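Local atomic coordinates of PbSGBP-B lipoprotein (Prevotella bryantii B14, PDB entry 6D2Y), a protein that probably binds polysaccharide at the bacterial surface as a lipoprotein and carries a bound magnesium ion. Residues Y41-V46 with S62-V67; P133-M138 with D154-Y159; A143-E148 with M191-P196. One frame throughout, in Å; residues are numbered along the deposited sequence.

Contact 1: residues Y41-V46 with S62-V67; sequences YYIRPV and STICLV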
ATOM      1  N   TYR A  41     -20.181  30.916 -26.933  1.00 55.50           N
ATOM      2  CA  TYR A  41     -19.738  30.342 -28.196  1.00 58.36           C
ATOM      3  C   TYR A  41     -18.710  29.241 -27.966  1.00 59.24           C
ATOM      4  O   TYR A  41     -18.763  28.193 -28.619  1.00 59.94           O
ATOM      5  CB  TYR A  41     -19.170  31.440 -29.099  1.00 64.95           C
ATOM      6  CG  TYR A  41     -20.125  32.589 -29.370  1.00 71.45           C
ATOM      7  CD1 TYR A  41     -19.659  33.793 -29.879  1.00 72.01           C
ATOM      8  CD2 TYR A  41     -21.493  32.466 -29.133  1.00 74.94           C
ATOM      9  CE1 TYR A  41     -20.520  34.843 -30.131  1.00 77.28           C
ATOM     10  CE2 TYR A  41     -22.360  33.512 -29.382  1.00 74.91           C
ATOM     11  CZ  TYR A  41     -21.868  34.697 -29.882  1.00 78.31           C
ATOM     12  OH  TYR A  41     -22.727  35.740 -30.135  1.00 82.44           O
ATOM     13  N   TYR A  42     -17.780  29.457 -27.039  1.00 59.43           N
ATOM     14  CA  TYR A  42     -16.817  28.435 -26.646  1.00 52.80           C
ATOM     15  C   TYR A  42     -16.141  28.886 -25.359  1.00 51.23           C
ATOM     16  O   TYR A  42     -16.338  30.011 -24.889  1.00 53.65           O
ATOM     17  CB  TYR A  42     -15.787  28.163 -27.748  1.00 49.56           C
ATOM     18  CG  TYR A  42     -14.963  29.358 -28.174  1.00 54.58           C
ATOM     19  CD1 TYR A  42     -13.789  29.692 -27.510  1.00 55.61           C
ATOM     20  CD2 TYR A  42     -15.348  30.139 -29.256  1.00 61.78           C
ATOM     21  CE1 TYR A  42     -13.030  30.780 -27.904  1.00 59.28           C
ATOM     22  CE2 TYR A  42     -14.594  31.229 -29.656  1.00 62.23           C
ATOM     23  CZ  TYR A  42     -13.437  31.545 -28.976  1.00 62.34           C
ATOM     24  OH  TYR A  42     -12.684  32.628 -29.371  1.00 70.59           O
ATOM     25  N   ILE A  43     -15.342  27.986 -24.789  1.00 55.36           N
ATOM     26  CA  ILE A  43     -14.589  28.241 -23.567  1.00 57.24           C
ATOM     27  C   ILE A  43     -13.114  28.020 -23.860  1.00 58.13           C
ATOM     28  O   ILE A  43     -12.732  26.970 -24.390  1.00 53.32           O
ATOM     29  CB  ILE A  43     -15.054  27.338 -22.411  1.00 56.40           C
ATOM     30  CG1 ILE A  43     -16.567  27.449 -22.221  1.00 52.62           C
ATOM     31  CG2 ILE A  43     -14.304  27.687 -21.128  1.00 61.44           C
ATOM     32  CD1 ILE A  43     -17.029  27.073 -20.838  1.00 44.20           C
ATOM     33  N   ARG A  44     -12.290  29.001 -23.513  1.00 63.42           N
ATOM     34  CA  ARG A  44     -10.855  28.967 -23.739  1.00 69.42           C
ATOM     35  C   ARG A  44     -10.112  29.128 -22.418  1.00 70.43           C
ATOM     36  O   ARG A  44     -10.673  29.631 -21.437  1.00 70.27           O
ATOM     37  CB  ARG A  44     -10.435  30.074 -24.718  1.00 69.06           C
ATOM     38  CG  ARG A  44     -10.213  31.432 -24.071  1.00 70.04           C
ATOM     39  CD  ARG A  44     -10.041  32.528 -25.112  1.00 71.89           C
ATOM     40  NE  ARG A  44     -10.049  33.857 -24.506  1.00 73.42           N
ATOM     41  CZ  ARG A  44     -10.485  34.955 -25.115  1.00 74.02           C
ATOM     42  NH1 ARG A  44     -10.952  34.887 -26.354  1.00 74.15           N
ATOM     43  NH2 ARG A  44     -10.455  36.123 -24.484  1.00 70.05           N
ATOM     44  N   PRO A  45      -8.855  28.691 -22.349  1.00 68.31           N
ATOM     45  CA  PRO A  45      -8.073  28.884 -21.123  1.00 67.73           C
ATOM     46  C   PRO A  45      -7.749  30.355 -20.905  1.00 67.71           C
ATOM     47  O   PRO A  45      -7.903  31.201 -21.787  1.00 64.32           O
ATOM     48  CB  PRO A  45      -6.804  28.062 -21.368  1.00 76.12           C
ATOM     49  CG  PRO A  45      -7.160  27.118 -22.474  1.00 75.95           C
ATOM     50  CD  PRO A  45      -8.140  27.855 -23.327  1.00 70.34           C
ATOM     51  N   VAL A  46      -7.286  30.653 -19.692  1.00 74.68           N
ATOM     52  CA  VAL A  46      -6.996  32.031 -19.316  1.00 81.68           C
ATOM     53  C   VAL A  46      -5.509  32.376 -19.386  1.00 96.26           C
ATOM     54  O   VAL A  46      -5.170  33.560 -19.539  1.00102.89           O
ATOM     55  CB  VAL A  46      -7.553  32.345 -17.910  1.00 80.56           C
ATOM     56  CG1 VAL A  46      -6.596  31.873 -16.825  1.00 87.94           C
ATOM     57  CG2 VAL A  46      -7.837  33.833 -17.772  1.00 80.10           C
ATOM     58  N   SER A  62      -9.416  25.179 -11.842  1.00 72.54           N
ATOM     59  CA  SER A  62      -8.934  25.700 -13.112  1.00 66.83           C
ATOM     60  C   SER A  62      -9.661  26.991 -13.459  1.00 67.62           C
ATOM     61  O   SER A  62     -10.879  27.101 -13.294  1.00 69.66           O
ATOM     62  CB  SER A  62      -9.134  24.673 -14.225  1.00 68.00           C
ATOM     63  OG  SER A  62      -8.435  23.473 -13.943  1.00 85.43           O
ATOM     64  N   THR A  63      -8.905  27.973 -13.934  1.00 65.09           N
ATOM     65  CA  THR A  63      -9.467  29.252 -14.345  1.00 65.96           C
ATOM     66  C   THR A  63      -9.720  29.217 -15.848  1.00 62.06           C
ATOM     67  O   THR A  63      -8.785  29.036 -16.635  1.00 67.08           O
ATOM     68  CB  THR A  63      -8.530  30.401 -13.974  1.00 71.11           C
ATOM     69  OG1 THR A  63      -8.173  30.299 -12.590  1.00 74.15           O
ATOM     70  CG2 THR A  63      -9.209  31.738 -14.210  1.00 71.30           C
ATOM     71  N   ILE A  64     -10.983  29.377 -16.241  1.00 54.91           N
ATOM     72  CA  ILE A  64     -11.390  29.321 -17.637  1.00 52.83           C
ATOM     73  C   ILE A  64     -12.006  30.659 -18.024  1.00 57.01           C
ATOM     74  O   ILE A  64     -12.382  31.469 -17.173  1.00 64.71           O
ATOM     75  CB  ILE A  64     -12.379  28.168 -17.905  1.00 51.41           C
ATOM     76  CG1 ILE A  64     -13.675  28.387 -17.120  1.00 50.69           C
ATOM     77  CG2 ILE A  64     -11.753  26.833 -17.545  1.00 49.77           C
ATOM     78  CD1 ILE A  64     -14.712  27.310 -17.343  1.00 46.90           C
ATOM     79  N   CYS A  65     -12.108  30.884 -19.333  1.00 51.15           N
ATOM     80  CA  CYS A  65     -12.659  32.123 -19.870  1.00 56.34           C
ATOM     81  C   CYS A  65     -13.773  31.796 -20.851  1.00 58.16           C
ATOM     82  O   CYS A  65     -13.543  31.106 -21.850  1.00 61.79           O
ATOM     83  CB  CYS A  65     -11.579  32.964 -20.555  1.00 66.35           C
ATOM     84  SG  CYS A  65     -12.219  34.482 -21.294  1.00 66.42           S
ATOM     85  N   LEU A  66     -14.972  32.298 -20.569  1.00 51.43           N
ATOM     86  CA  LEU A  66     -16.115  32.103 -21.448  1.00 52.34           C
ATOM     87  C   LEU A  66     -16.068  33.102 -22.595  1.00 58.74           C
ATOM     88  O   LEU A  66     -15.682  34.260 -22.416  1.00 64.48           O
ATOM     89  CB  LEU A  66     -17.422  32.265 -20.671  1.00 52.12           C
ATOM     90  CG  LEU A  66     -17.979  31.096 -19.848  1.00 51.57           C
ATOM     91  CD1 LEU A  66     -16.939  30.454 -18.949  1.00 51.37           C
ATOM     92  CD2 LEU A  66     -19.148  31.576 -19.014  1.00 49.90           C
ATOM     93  N   VAL A  67     -16.462  32.650 -23.782  1.00 56.25           N
ATOM     94  CA  VAL A  67     -16.484  33.494 -24.970  1.00 62.77           C
ATOM     95  C   VAL A  67     -17.901  33.435 -25.531  1.00 65.38           C
ATOM     96  O   VAL A  67     -18.269  32.479 -26.221  1.00 64.38           O
ATOM     97  CB  VAL A  67     -15.445  33.071 -26.014  1.00 61.35           C
ATOM     98  CG1 VAL A  67     -15.643  33.846 -27.309  1.00 69.84           C
ATOM     99  CG2 VAL A  67     -14.043  33.298 -25.472  1.00 57.60           C
TER
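Segments 41-46 and 62-67 pair antiparallel as neighbouring strands, an edge pairing in the small three-stranded sheet of the N-terminal beta domain, with strand 39-45 on the outside and strand 63-69 between it and strand 95-99. Arg44 and Cys65 form a hydrogen-bonded pair, Arg44 N giving to Cys65 O at 3.0 Å and Cys65 N to Arg44 O at 2.8 Å. Tyr42 and Val67 form the next such pair, but here the ladder is disturbed: Val67 O accepts from both Tyr41 N, at 2.6 Å, and Tyr42 N, at 3.2 Å. Two residues thus face one, the definition of a classic beta bulge, and it falls where the chain turns a corner at Tyr41.

Val67 has the largest share of the contact. With CG between its backbone N and carbonyl carbon (chi1 59°), Tyr42 lays its ring across the valine, and Val67 CB sits over the ring centre in a CH-pi contact, 3.9 Å from the centroid, while Val67 CG1 meets Tyr42 CZ at 3.6 Å. The second methyl of the same valine, CG2, lies over one face of the Arg44 guanidinium, 3.6 Å from NH1; the arginine chain, extended from CG to NE, crosses the valine at about a right angle and also passes Cys65 SG. On the reverse face of the sheet, turned to the interior between the two sheets of the domain, Ile43 and Leu66 lie side by side, their CD1 methyls 3.9 Å apart, while Ile43 CG2 rests on Ile64 CB. These aliphatic groups pack against Phe126 and Met112 of the five-stranded sheet.

Contact 2: residues P133-M138 with D154-Y159; sequences PSVVSM and DYFLDY
Ser134 and Asp154 form an antiparallel hydrogen-bonded pair at which strand 134-138 meets the last residue of strand 148-154. Ser134 N gives a nearly straight bond to Asp154 O at 2.9 Å, and Asp154 N returns one to Ser134 O at 3.0 Å. Beyond this pair the chain leaves the sheet: Tyr155 takes a left-handed backbone conformation (phi 59°, psi 42°), and the turn brings Phe156 back beside the opposing strand.

The Phe156 ring reaches across with its CE1 and CZ corner. Pro133 CB meets the ring edge, 3.8 Å from CE1, and Val135 CG2 lies near the same edge, slightly farther off. Ser134 O comes to 3.3 Å from Phe156 CZ, approaching obliquely, while Asp154 O lies above one ring face, offset toward the rim. This is an outer strand pair of a four-stranded sheet in the IPT/TIG domain, an immunoglobulin-like beta sandwich; Val135 and Phe156 both continue onto Val203 of the other sheet, in the interior between the two.

On the Ser134 and Asp154 side the hydroxyl OG of Ser134 lies 3.3 Å from Asp154 CB. The carboxylate, with CG anti to its own backbone N (chi1 -156°), turns away from the serine: OD1 accepts from Tyr155 N at 2.6 Å, sits over the Tyr155 ring face, and forms a salt bridge with Lys184, whose ammonium also makes a cation-pi contact with that ring.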
ATOM      1  N   PRO A 133      -9.807   7.110  -9.732  1.00 46.64           N
ATOM      2  CA  PRO A 133      -9.633   6.472  -8.421  1.00 50.48           C
ATOM      3  C   PRO A 133      -8.188   6.057  -8.195  1.00 62.82           C
ATOM      4  O   PRO A 133      -7.489   5.638  -9.118  1.00 63.28           O
ATOM      5  CB  PRO A 133     -10.561   5.255  -8.488  1.00 50.48           C
ATOM      6  CG  PRO A 133     -11.545   5.577  -9.551  1.00 50.54           C
ATOM      7  CD  PRO A 133     -10.797   6.393 -10.557  1.00 50.26           C
ATOM      8  N   SER A 134      -7.740   6.190  -6.951  1.00 63.76           N
ATOM      9  CA  SER A 134      -6.437   5.707  -6.526  1.00 57.77           C
ATOM     10  C   SER A 134      -6.647   4.536  -5.580  1.00 55.50           C
ATOM     11  O   SER A 134      -7.421   4.642  -4.623  1.00 59.50           O
ATOM     12  CB  SER A 134      -5.629   6.812  -5.841  1.00 66.20           C
ATOM     13  OG  SER A 134      -5.940   6.890  -4.461  1.00 75.57           O
ATOM     14  N   VAL A 135      -5.979   3.423  -5.857  1.00 58.99           N
ATOM     15  CA  VAL A 135      -6.106   2.206  -5.064  1.00 58.62           C
ATOM     16  C   VAL A 135      -4.779   1.964  -4.365  1.00 58.90           C
ATOM     17  O   VAL A 135      -3.729   1.899  -5.015  1.00 59.41           O
ATOM     18  CB  VAL A 135      -6.499   1.003  -5.933  1.00 54.90           C
ATOM     19  CG1 VAL A 135      -6.747  -0.213  -5.061  1.00 52.82           C
ATOM     20  CG2 VAL A 135      -7.726   1.334  -6.765  1.00 55.10           C
ATOM     21  N   VAL A 136      -4.822   1.828  -3.044  1.00 59.41           N
ATOM     22  CA  VAL A 136      -3.594   1.670  -2.276  1.00 61.92           C
ATOM     23  C   VAL A 136      -3.536   0.296  -1.621  1.00 62.48           C
ATOM     24  O   VAL A 136      -2.596  -0.472  -1.863  1.00 68.43           O
ATOM     25  CB  VAL A 136      -3.446   2.798  -1.238  1.00 61.61           C
ATOM     26  CG1 VAL A 136      -2.223   2.550  -0.372  1.00 63.68           C
ATOM     27  CG2 VAL A 136      -3.339   4.146  -1.936  1.00 59.17           C
ATOM     28  N   SER A 137      -4.529  -0.031  -0.795  1.00 56.70           N
ATOM     29  CA  SER A 137      -4.433  -1.233   0.019  1.00 49.19           C
ATOM     30  C   SER A 137      -5.761  -1.972   0.063  1.00 56.36           C
ATOM     31  O   SER A 137      -6.829  -1.383  -0.125  1.00 55.14           O
ATOM     32  CB  SER A 137      -3.991  -0.905   1.450  1.00 45.41           C
ATOM     33  OG  SER A 137      -4.905  -0.020   2.070  1.00 51.05           O
HETATM   34  N   MSE A 138      -5.677  -3.273   0.323  1.00 54.46           N
HETATM   35  CA  MSE A 138      -6.852  -4.088   0.563  1.00 47.95           C
HETATM   36  C   MSE A 138      -6.696  -4.624   1.983  1.00 51.84           C
HETATM   37  O   MSE A 138      -5.578  -4.927   2.407  1.00 54.98           O
HETATM   38  CB  MSE A 138      -6.959  -5.223  -0.460  1.00 50.79           C
HETATM   39  CG  MSE A 138      -8.367  -5.723  -0.689  1.00 54.41           C
HETATM   40 SE   MSE A 138      -8.440  -7.566  -1.297  0.58 57.37          SE
HETATM   41  CE  MSE A 138      -8.753  -7.324  -3.169  1.00 50.78           C
ATOM     42  N   ASP A 154      -8.471   6.587  -2.664  1.00 50.08           N
ATOM     43  CA  ASP A 154      -8.981   7.944  -2.781  1.00 53.43           C
ATOM     44  C   ASP A 154      -9.796   8.058  -4.060  1.00 53.64           C
ATOM     45  O   ASP A 154      -9.638   7.267  -4.994  1.00 49.59           O
ATOM     46  CB  ASP A 154      -7.846   8.975  -2.771  1.00 56.94           C
ATOM     47  CG  ASP A 154      -8.305  10.342  -2.303  1.00 63.73           C
ATOM     48  OD1 ASP A 154      -9.527  10.598  -2.327  1.00 66.42           O
ATOM     49  OD2 ASP A 154      -7.448  11.161  -1.914  1.00 68.33           O
ATOM     50  N   TYR A 155     -10.677   9.061  -4.079  1.00 49.21           N
ATOM     51  CA  TYR A 155     -11.508   9.375  -5.243  1.00 45.46           C
ATOM     52  C   TYR A 155     -12.385   8.191  -5.649  1.00 47.26           C
ATOM     53  O   TYR A 155     -12.543   7.887  -6.832  1.00 48.16           O
ATOM     54  CB  TYR A 155     -10.652   9.859  -6.416  1.00 53.07           C
ATOM     55  CG  TYR A 155      -9.833  11.086  -6.082  1.00 56.77           C
ATOM     56  CD1 TYR A 155      -8.450  11.014  -5.958  1.00 58.98           C
ATOM     57  CD2 TYR A 155     -10.445  12.317  -5.880  1.00 61.08           C
ATOM     58  CE1 TYR A 155      -7.702  12.135  -5.646  1.00 59.41           C
ATOM     59  CE2 TYR A 155      -9.705  13.440  -5.567  1.00 65.49           C
ATOM     60  CZ  TYR A 155      -8.335  13.345  -5.451  1.00 63.81           C
ATOM     61  OH  TYR A 155      -7.599  14.464  -5.141  1.00 68.09           O
ATOM     62  N   PHE A 156     -12.960   7.517  -4.652  1.00 45.29           N
ATOM     63  CA  PHE A 156     -13.987   6.501  -4.882  1.00 49.99           C
ATOM     64  C   PHE A 156     -15.332   7.214  -4.856  1.00 53.39           C
ATOM     65  O   PHE A 156     -15.968   7.355  -3.812  1.00 57.32           O
ATOM     66  CB  PHE A 156     -13.920   5.400  -3.831  1.00 52.99           C
ATOM     67  CG  PHE A 156     -12.626   4.639  -3.824  1.00 54.94           C
ATOM     68  CD1 PHE A 156     -11.948   4.382  -5.004  1.00 53.09           C
ATOM     69  CD2 PHE A 156     -12.091   4.177  -2.632  1.00 53.24           C
ATOM     70  CE1 PHE A 156     -10.757   3.678  -4.994  1.00 55.50           C
ATOM     71  CE2 PHE A 156     -10.902   3.475  -2.615  1.00 55.24           C
ATOM     72  CZ  PHE A 156     -10.233   3.225  -3.798  1.00 52.44           C
ATOM     73  N   LEU A 157     -15.768   7.683  -6.021  1.00 57.18           N
ATOM     74  CA  LEU A 157     -16.986   8.474  -6.140  1.00 59.82           C
ATOM     75  C   LEU A 157     -18.018   7.697  -6.946  1.00 59.90           C
ATOM     76  O   LEU A 157     -17.762   7.319  -8.095  1.00 52.89           O
ATOM     77  CB  LEU A 157     -16.689   9.830  -6.779  1.00 56.91           C
ATOM     78  CG  LEU A 157     -15.378  10.457  -6.300  1.00 58.92           C
ATOM     79  CD1 LEU A 157     -14.935  11.579  -7.223  1.00 52.52           C
ATOM     80  CD2 LEU A 157     -15.516  10.952  -4.866  1.00 64.35           C
ATOM     81  N   ASP A 158     -19.182   7.470  -6.340  1.00 56.44           N
ATOM     82  CA  ASP A 158     -20.253   6.667  -6.913  1.00 55.42           C
ATOM     83  C   ASP A 158     -21.456   7.557  -7.192  1.00 54.96           C
ATOM     84  O   ASP A 158     -21.893   8.309  -6.313  1.00 58.53           O
ATOM     85  CB  ASP A 158     -20.633   5.530  -5.958  1.00 57.01           C
ATOM     86  CG  ASP A 158     -21.729   4.639  -6.508  1.00 59.63           C
ATOM     87  OD1 ASP A 158     -21.532   4.044  -7.588  1.00 57.07           O
ATOM     88  OD2 ASP A 158     -22.784   4.522  -5.850  1.00 63.68           O
ATOM     89  N   TYR A 159     -21.987   7.474  -8.412  1.00 55.50           N
ATOM     90  CA  TYR A 159     -23.119   8.286  -8.833  1.00 55.15           C
ATOM     91  C   TYR A 159     -24.220   7.395  -9.389  1.00 58.24           C
ATOM     92  O   TYR A 159     -23.974   6.268  -9.827  1.00 51.33           O
ATOM     93  CB  TYR A 159     -22.722   9.318  -9.897  1.00 47.97           C
ATOM     94  CG  TYR A 159     -21.691  10.330  -9.451  1.00 51.34           C
ATOM     95  CD1 TYR A 159     -20.377  10.253  -9.898  1.00 50.41           C
ATOM     96  CD2 TYR A 159     -22.032  11.372  -8.599  1.00 49.56           C
ATOM     97  CE1 TYR A 159     -19.433  11.177  -9.502  1.00 47.96           C
ATOM     98  CE2 TYR A 159     -21.093  12.303  -8.198  1.00 50.80           C
ATOM     99  CZ  TYR A 159     -19.793  12.200  -8.653  1.00 49.96           C
ATOM    100  OH  TYR A 159     -18.850  13.120  -8.258  1.00 51.79           O
TER

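Contact 3: residues A143-E148 with M191-P196; sequences AKAGEE and MPEDMP
Met191 O accepts a hydrogen bond from Gly146 N at 2.9 Å and is also approached by Ala145 CA in a weaker CA-H...O contact at 3.6 Å. One residue supplies both ends of the link, for Met191 N gives an almost straight bond (175°) to Glu147 O at 3.1 Å. The donors and acceptors on the other side belong to a type II beta turn from Lys144 to Glu147, closed by Glu147 N to Lys144 O, with Gly146 at its third position and a positive phi of 100°. The Glu147 carboxylate folds back over the turn, its OE2 taking Lys144 N at 2.7 Å from above the carboxylate plane.

Met191, a selenomethionine, passes the turn with its CB and CG: CG stands anti to the backbone N (chi1 170°) and comes to 3.5 Å from Lys144 O, and the side chain goes on to touch Val149 and Tyr216. Ala145 CB meets Glu193 CG at 3.6 Å, an aliphatic touch between two exposed residues. The Lys144 ammonium bonds Leu254 O, in the range assigned to the glycan-binding family. Since the two cross-segment hydrogen bonds use main-chain atoms alone, the hold between these IPT/TIG-domain loops probably depends on the shape of the turn.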
ATOM      1  N   ALA A 143      -8.724 -12.770   1.855  1.00 49.73           N
ATOM      2  CA  ALA A 143      -9.976 -12.880   2.586  1.00 47.80           C
ATOM      3  C   ALA A 143     -10.816 -14.025   2.045  1.00 50.84           C
ATOM      4  O   ALA A 143     -10.972 -14.183   0.831  1.00 57.14           O
ATOM      5  CB  ALA A 143     -10.760 -11.573   2.501  1.00 46.00           C
ATOM      6  N   LYS A 144     -11.364 -14.821   2.957  1.00 53.80           N
ATOM      7  CA  LYS A 144     -12.224 -15.931   2.585  1.00 56.41           C
ATOM      8  C   LYS A 144     -13.636 -15.440   2.272  1.00 55.10           C
ATOM      9  O   LYS A 144     -14.015 -14.307   2.580  1.00 52.47           O
ATOM     10  CB  LYS A 144     -12.262 -16.975   3.700  1.00 64.33           C
ATOM     11  CG  LYS A 144     -10.939 -17.164   4.420  1.00 74.65           C
ATOM     12  CD  LYS A 144     -11.013 -18.291   5.437  1.00 77.80           C
ATOM     13  CE  LYS A 144      -9.657 -18.945   5.621  1.00 70.58           C
ATOM     14  NZ  LYS A 144      -8.905 -19.009   4.338  1.00 73.53           N
ATOM     15  N   ALA A 145     -14.424 -16.323   1.658  1.00 53.73           N
ATOM     16  CA  ALA A 145     -15.777 -15.969   1.247  1.00 63.64           C
ATOM     17  C   ALA A 145     -16.642 -15.648   2.460  1.00 70.64           C
ATOM     18  O   ALA A 145     -16.698 -16.419   3.422  1.00 75.37           O
ATOM     19  CB  ALA A 145     -16.401 -17.109   0.443  1.00 68.69           C
ATOM     20  N   GLY A 146     -17.319 -14.501   2.410  1.00 69.15           N
ATOM     21  CA  GLY A 146     -18.174 -14.049   3.483  1.00 67.14           C
ATOM     22  C   GLY A 146     -17.547 -13.017   4.399  1.00 65.37           C
ATOM     23  O   GLY A 146     -18.272 -12.354   5.149  1.00 65.29           O
ATOM     24  N   GLU A 147     -16.226 -12.865   4.359  1.00 59.40           N
ATOM     25  CA  GLU A 147     -15.547 -11.898   5.206  1.00 63.45           C
ATOM     26  C   GLU A 147     -15.765 -10.481   4.689  1.00 65.49           C
ATOM     27  O   GLU A 147     -15.952 -10.255   3.489  1.00 65.76           O
ATOM     28  CB  GLU A 147     -14.049 -12.197   5.272  1.00 57.14           C
ATOM     29  CG  GLU A 147     -13.631 -13.023   6.478  1.00 70.58           C
ATOM     30  CD  GLU A 147     -12.441 -13.920   6.188  1.00 77.60           C
ATOM     31  OE1 GLU A 147     -12.318 -14.976   6.846  1.00 79.21           O
ATOM     32  OE2 GLU A 147     -11.629 -13.569   5.307  1.00 74.90           O
ATOM     33  N   GLU A 148     -15.735  -9.522   5.610  1.00 62.68           N
ATOM     34  CA  GLU A 148     -15.866  -8.116   5.251  1.00 60.46           C
ATOM     35  C   GLU A 148     -14.519  -7.596   4.765  1.00 57.83           C
ATOM     36  O   GLU A 148     -13.523  -7.659   5.494  1.00 57.42           O
ATOM     37  CB  GLU A 148     -16.360  -7.299   6.443  1.00 62.88           C
ATOM     38  CG  GLU A 148     -16.829  -5.904   6.072  1.00 74.03           C
ATOM     39  CD  GLU A 148     -16.986  -5.000   7.280  1.00 80.25           C
ATOM     40  OE1 GLU A 148     -15.953  -4.598   7.857  1.00 81.81           O
ATOM     41  OE2 GLU A 148     -18.139  -4.693   7.650  1.00 81.08           O
HETATM   42  N   MSE A 191     -16.993 -10.418   0.576  1.00 60.45           N
HETATM   43  CA  MSE A 191     -16.308 -11.247  -0.418  1.00 52.80           C
HETATM   44  C   MSE A 191     -17.203 -12.366  -0.950  1.00 57.27           C
HETATM   45  O   MSE A 191     -17.604 -13.246  -0.194  1.00 61.99           O
HETATM   46  CB  MSE A 191     -15.042 -11.837   0.200  1.00 58.36           C
HETATM   47  CG  MSE A 191     -14.329 -12.907  -0.615  1.00 64.43           C
HETATM   48 SE   MSE A 191     -13.867 -12.264  -2.387  0.68 66.04          SE
HETATM   49  CE  MSE A 191     -12.616 -10.859  -1.886  1.00 53.05           C
ATOM     50  N   PRO A 192     -17.510 -12.339  -2.247  1.00 57.64           N
ATOM     51  CA  PRO A 192     -18.265 -13.446  -2.848  1.00 57.95           C
ATOM     52  C   PRO A 192     -17.478 -14.746  -2.797  1.00 67.45           C
ATOM     53  O   PRO A 192     -16.280 -14.786  -2.508  1.00 71.20           O
ATOM     54  CB  PRO A 192     -18.498 -12.989  -4.293  1.00 55.13           C
ATOM     55  CG  PRO A 192     -18.316 -11.515  -4.266  1.00 58.27           C
ATOM     56  CD  PRO A 192     -17.309 -11.230  -3.193  1.00 55.04           C
ATOM     57  N   GLU A 193     -18.182 -15.837  -3.089  1.00 76.13           N
ATOM     58  CA  GLU A 193     -17.559 -17.152  -3.055  1.00 82.34           C
ATOM     59  C   GLU A 193     -16.700 -17.428  -4.280  1.00 78.35           C
ATOM     60  O   GLU A 193     -15.837 -18.310  -4.226  1.00 81.46           O
ATOM     61  CB  GLU A 193     -18.624 -18.243  -2.931  1.00 92.99           C
ATOM     62  CG  GLU A 193     -19.177 -18.425  -1.526  1.00101.57           C
ATOM     63  CD  GLU A 193     -18.794 -19.761  -0.915  1.00108.34           C
ATOM     64  OE1 GLU A 193     -17.718 -20.293  -1.262  1.00109.26           O
ATOM     65  OE2 GLU A 193     -19.571 -20.281  -0.086  1.00112.94           O
ATOM     66  N   ASP A 194     -16.898 -16.696  -5.374  1.00 78.52           N
ATOM     67  CA  ASP A 194     -16.334 -17.073  -6.664  1.00 77.53           C
ATOM     68  C   ASP A 194     -15.619 -15.906  -7.333  1.00 70.41           C
ATOM     69  O   ASP A 194     -15.645 -15.770  -8.560  1.00 71.61           O
ATOM     70  CB  ASP A 194     -17.424 -17.624  -7.582  1.00 81.38           C
ATOM     71  CG  ASP A 194     -18.474 -16.583  -7.928  1.00 84.44           C
ATOM     72  OD1 ASP A 194     -18.730 -15.692  -7.090  1.00 84.47           O
ATOM     73  OD2 ASP A 194     -19.043 -16.654  -9.038  1.00 87.13           O
HETATM   74  N   MSE A 195     -14.962 -15.047  -6.561  1.00 62.57           N
HETATM   75  CA  MSE A 195     -14.201 -13.978  -7.194  1.00 62.12           C
HETATM   76  C   MSE A 195     -12.913 -14.586  -7.744  1.00 60.68           C
HETATM   77  O   MSE A 195     -12.236 -15.342  -7.047  1.00 54.49           O
HETATM   78  CB  MSE A 195     -13.902 -12.822  -6.227  1.00 56.29           C
HETATM   79  CG  MSE A 195     -12.783 -11.908  -6.715  1.00 54.81           C
HETATM   80 SE   MSE A 195     -12.120 -10.614  -5.412  0.54 55.63          SE
HETATM   81  CE  MSE A 195     -13.450  -9.222  -5.606  1.00 57.75           C
ATOM     82  N   PRO A 196     -12.606 -14.281  -9.005  1.00 62.77           N
ATOM     83  CA  PRO A 196     -11.422 -14.867  -9.642  1.00 62.72           C
ATOM     84  C   PRO A 196     -10.144 -14.549  -8.883  1.00 59.51           C
ATOM     85  O   PRO A 196      -9.929 -13.424  -8.427  1.00 62.30           O
ATOM     86  CB  PRO A 196     -11.419 -14.227 -11.034  1.00 65.32           C
ATOM     87  CG  PRO A 196     -12.846 -13.885 -11.284  1.00 63.63           C
ATOM     88  CD  PRO A 196     -13.419 -13.500  -9.951  1.00 63.97           C
TER

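In the fold
The three contacts are spaced along an elongated molecule. Contact 1 belongs to the N-terminal beta domain and is complete before contact 2 begins; their centres lie 30 Å apart and their nearest atoms about 13 Å. Contacts 2 and 3 share the IPT/TIG domain, where their segments alternate in sequence: centres are 20 Å apart and nearest atoms about 5 Å, without touching. Strand 148-154 joins them directly, starting at the end of 143-148 and finishing at Asp154. Contact 3 faces the magnesium-bearing domain, with the Lys144 side chain about 9 Å from the ion and about 5 Å from the side chain of Ser255, a ligand of that ion, whereas contact 1 is 48 Å from contact 3 between centres.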